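Local coordinates for Mgp-operon protein 3 (Mycoplasma pneumoniae, PDB 6RJ1) that probably serves the pathogen as a membrane-anchored, extracellular adhesin subunit that takes part in attachment to sugar-bearing host cells, at residues T849-V854 with W863-D868. Residues are numbered along the deposited sequence; the frame is centred on the assembly and turned at random.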
loop_
_atom_site.group_PDB
_atom_site.type_symbol
_atom_site.label_atom_id
_atom_site.label_comp_id
_atom_site.label_asym_id
_atom_site.label_seq_id
_atom_site.Cartn_x
_atom_site.Cartn_y
_atom_site.Cartn_z
ATOM N N THR A 849 -4.107 6.020 10.810
ATOM C CA THR A 849 -3.905 7.005 9.738
ATOM C C THR A 849 -3.286 8.300 10.283
ATOM O O THR A 849 -2.851 9.142 9.494
ATOM C CB THR A 849 -5.232 7.313 9.001
ATOM O OG1 THR A 849 -6.060 8.188 9.786
ATOM C CG2 THR A 849 -6.002 6.068 8.605
ATOM N N THR A 850 -3.275 8.472 11.622
ATOM C CA THR A 850 -2.798 9.691 12.281
ATOM C C THR A 850 -1.334 9.639 12.744
ATOM O O THR A 850 -0.906 10.541 13.471
ATOM C CB THR A 850 -3.725 10.070 13.434
ATOM O OG1 THR A 850 -3.703 9.046 14.422
ATOM C CG2 THR A 850 -5.142 10.364 12.981
ATOM N N LEU A 851 -0.565 8.617 12.316
ATOM C CA LEU A 851 0.837 8.481 12.702
ATOM C C LEU A 851 1.649 9.697 12.291
ATOM O O LEU A 851 1.686 10.053 11.111
ATOM C CB LEU A 851 1.460 7.182 12.160
ATOM C CG LEU A 851 2.954 6.980 12.458
ATOM C CD1 LEU A 851 3.179 6.422 13.846
ATOM C CD2 LEU A 851 3.576 6.092 11.447
ATOM N N LYS A 852 2.268 10.360 13.272
ATOM C CA LYS A 852 3.059 11.537 12.962
ATOM C C LYS A 852 4.558 11.242 13.040
ATOM O O LYS A 852 5.320 11.835 12.276
ATOM C CB LYS A 852 2.618 12.760 13.796
ATOM C CG LYS A 852 3.493 13.147 14.973
ATOM C CD LYS A 852 3.948 14.587 14.832
ATOM C CE LYS A 852 4.340 15.214 16.146
ATOM N NZ LYS A 852 4.466 16.692 16.015
ATOM N N ASP A 853 4.980 10.300 13.904
ATOM C CA ASP A 853 6.402 10.005 14.043
ATOM C C ASP A 853 6.731 8.587 14.503
ATOM O O ASP A 853 5.974 7.981 15.263
ATOM C CB ASP A 853 7.045 11.039 14.995
ATOM C CG ASP A 853 8.501 10.785 15.307
ATOM O OD1 ASP A 853 9.353 11.000 14.401
ATOM O OD2 ASP A 853 8.793 10.342 16.439
ATOM N N VAL A 854 7.872 8.061 14.029
ATOM C CA VAL A 854 8.416 6.776 14.464
ATOM C C VAL A 854 9.871 7.015 14.842
ATOM O O VAL A 854 10.611 7.620 14.064
ATOM C CB VAL A 854 8.287 5.588 13.481
ATOM C CG1 VAL A 854 8.492 4.274 14.221
ATOM C CG2 VAL A 854 6.945 5.583 12.769
ATOM N N TRP A 863 11.103 0.918 19.868
ATOM C CA TRP A 863 10.490 1.769 18.867
ATOM C C TRP A 863 9.356 2.539 19.553
ATOM O O TRP A 863 8.646 1.976 20.399
ATOM C CB TRP A 863 9.902 0.922 17.733
ATOM C CG TRP A 863 10.896 0.266 16.822
ATOM C CD1 TRP A 863 11.336 0.739 15.621
ATOM C CD2 TRP A 863 11.433 -1.059 16.953
ATOM N NE1 TRP A 863 12.146 -0.192 15.011
ATOM C CE2 TRP A 863 12.217 -1.309 15.802
ATOM C CE3 TRP A 863 11.321 -2.069 17.930
ATOM C CZ2 TRP A 863 12.906 -2.515 15.611
ATOM C CZ3 TRP A 863 12.015 -3.258 17.746
ATOM C CH2 TRP A 863 12.790 -3.476 16.596
ATOM N N PHE A 864 9.188 3.820 19.184
ATOM C CA PHE A 864 8.126 4.672 19.708
ATOM C C PHE A 864 7.324 5.252 18.559
ATOM O O PHE A 864 7.882 5.937 17.702
ATOM C CB PHE A 864 8.689 5.760 20.636
ATOM C CG PHE A 864 9.350 5.221 21.880
ATOM C CD1 PHE A 864 8.591 4.798 22.966
ATOM C CD2 PHE A 864 10.735 5.141 21.972
ATOM C CE1 PHE A 864 9.205 4.288 24.113
ATOM C CE2 PHE A 864 11.349 4.630 23.119
ATOM C CZ PHE A 864 10.580 4.209 24.184
ATOM N N TYR A 865 6.022 4.927 18.517
ATOM C CA TYR A 865 5.078 5.366 17.482
ATOM C C TYR A 865 4.191 6.471 18.020
ATOM O O TYR A 865 3.381 6.228 18.920
ATOM C CB TYR A 865 4.231 4.189 16.987
ATOM C CG TYR A 865 4.978 3.242 16.078
ATOM C CD1 TYR A 865 5.857 2.290 16.598
ATOM C CD2 TYR A 865 4.795 3.280 14.699
ATOM C CE1 TYR A 865 6.566 1.426 15.760
ATOM C CE2 TYR A 865 5.482 2.411 13.853
ATOM C CZ TYR A 865 6.369 1.487 14.387
ATOM O OH TYR A 865 7.054 0.637 13.553
ATOM N N THR A 866 4.369 7.690 17.492
ATOM C CA THR A 866 3.600 8.855 17.905
ATOM C C THR A 866 2.428 9.066 16.963
ATOM O O THR A 866 2.599 9.108 15.748
ATOM C CB THR A 866 4.508 10.074 18.070
ATOM O OG1 THR A 866 5.590 9.731 18.943
ATOM C CG2 THR A 866 3.773 11.280 18.629
ATOM N N PHE A 867 1.234 9.174 17.538
ATOM C CA PHE A 867 -0.016 9.387 16.815
ATOM C C PHE A 867 -0.616 10.727 17.207
ATOM O O PHE A 867 -0.824 10.989 18.392
ATOM C CB PHE A 867 -0.997 8.254 17.134
ATOM C CG PHE A 867 -0.566 6.939 16.533
ATOM C CD1 PHE A 867 -0.966 6.580 15.250
ATOM C CD2 PHE A 867 0.239 6.056 17.250
ATOM C CE1 PHE A 867 -0.564 5.371 14.690
ATOM C CE2 PHE A 867 0.640 4.847 16.684
ATOM C CZ PHE A 867 0.248 4.523 15.403
ATOM N N ASP A 868 -0.904 11.565 16.216
ATOM C CA ASP A 868 -1.442 12.907 16.399
ATOM C C ASP A 868 -2.876 12.961 15.877
ATOM O O ASP A 868 -3.086 12.752 14.686
ATOM C CB ASP A 868 -0.546 13.899 15.627
ATOM C CG ASP A 868 -0.655 15.373 15.974
ATOM O OD1 ASP A 868 -1.757 15.811 16.394
ATOM O OD2 ASP A 868 0.356 16.099 15.798
#
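The carbonyl O of T866 accepts two backbone bonds, from K852 N at 2.8 Å and from D853 N at 3.2 Å, both donors arriving from the same face of the carbonyl plane. T866 N answers with a bond to D853 O (2.8 Å), and D868 N reaches T850 O just before strand 851-857. K852 and D853 together facing T866 make a classic beta bulge, which shifts the antiparallel register by one residue between the L851-F867 and D853-T866 pairs; D853-T866 is hydrogen-bonded, L851-F867 and V854-Y865 are non-hydrogen-bonded. The strands belong to the beta hairpin 851-857/862-868, whose second arm pairs in turn with strand 888-896.

Because the bulge inserts one residue between them, L851 and V854 lie on the same face as Y865 and F867. V854 CG1 stands over the centre of the Y865 ring in a CH-pi contact, 3.5 Å from the centroid, while CG2 lies against the CD2-CE2 side. A chi1 of -163° sets CG1 anti to the backbone N and turns it over that ring. The leucine bridges both aromatics with a single methyl: CD1 lies over the F867 face, offset toward the rim and 4.0 Å from the centroid, and meets the Y865 ring edge at CD2 (3.6 Å). L851 CB also touches F867 CE1. V802 and L804 of strand 799-805 pack on this aromatic side, and Y865 OH bonds to G781 O.

On the other face, the CB atoms of D853 and T866 meet at 4.1 Å, and T866 also packs on L929 and I932 of strand 928-933. K852, the first bulge residue, lays CB against D868 CB (3.8 Å); its NZ stays beyond salt-bridge range of D868 OD2 and makes a weak hydrogen bond to T930 O, whereas D868 OD1 is bound by G870 N.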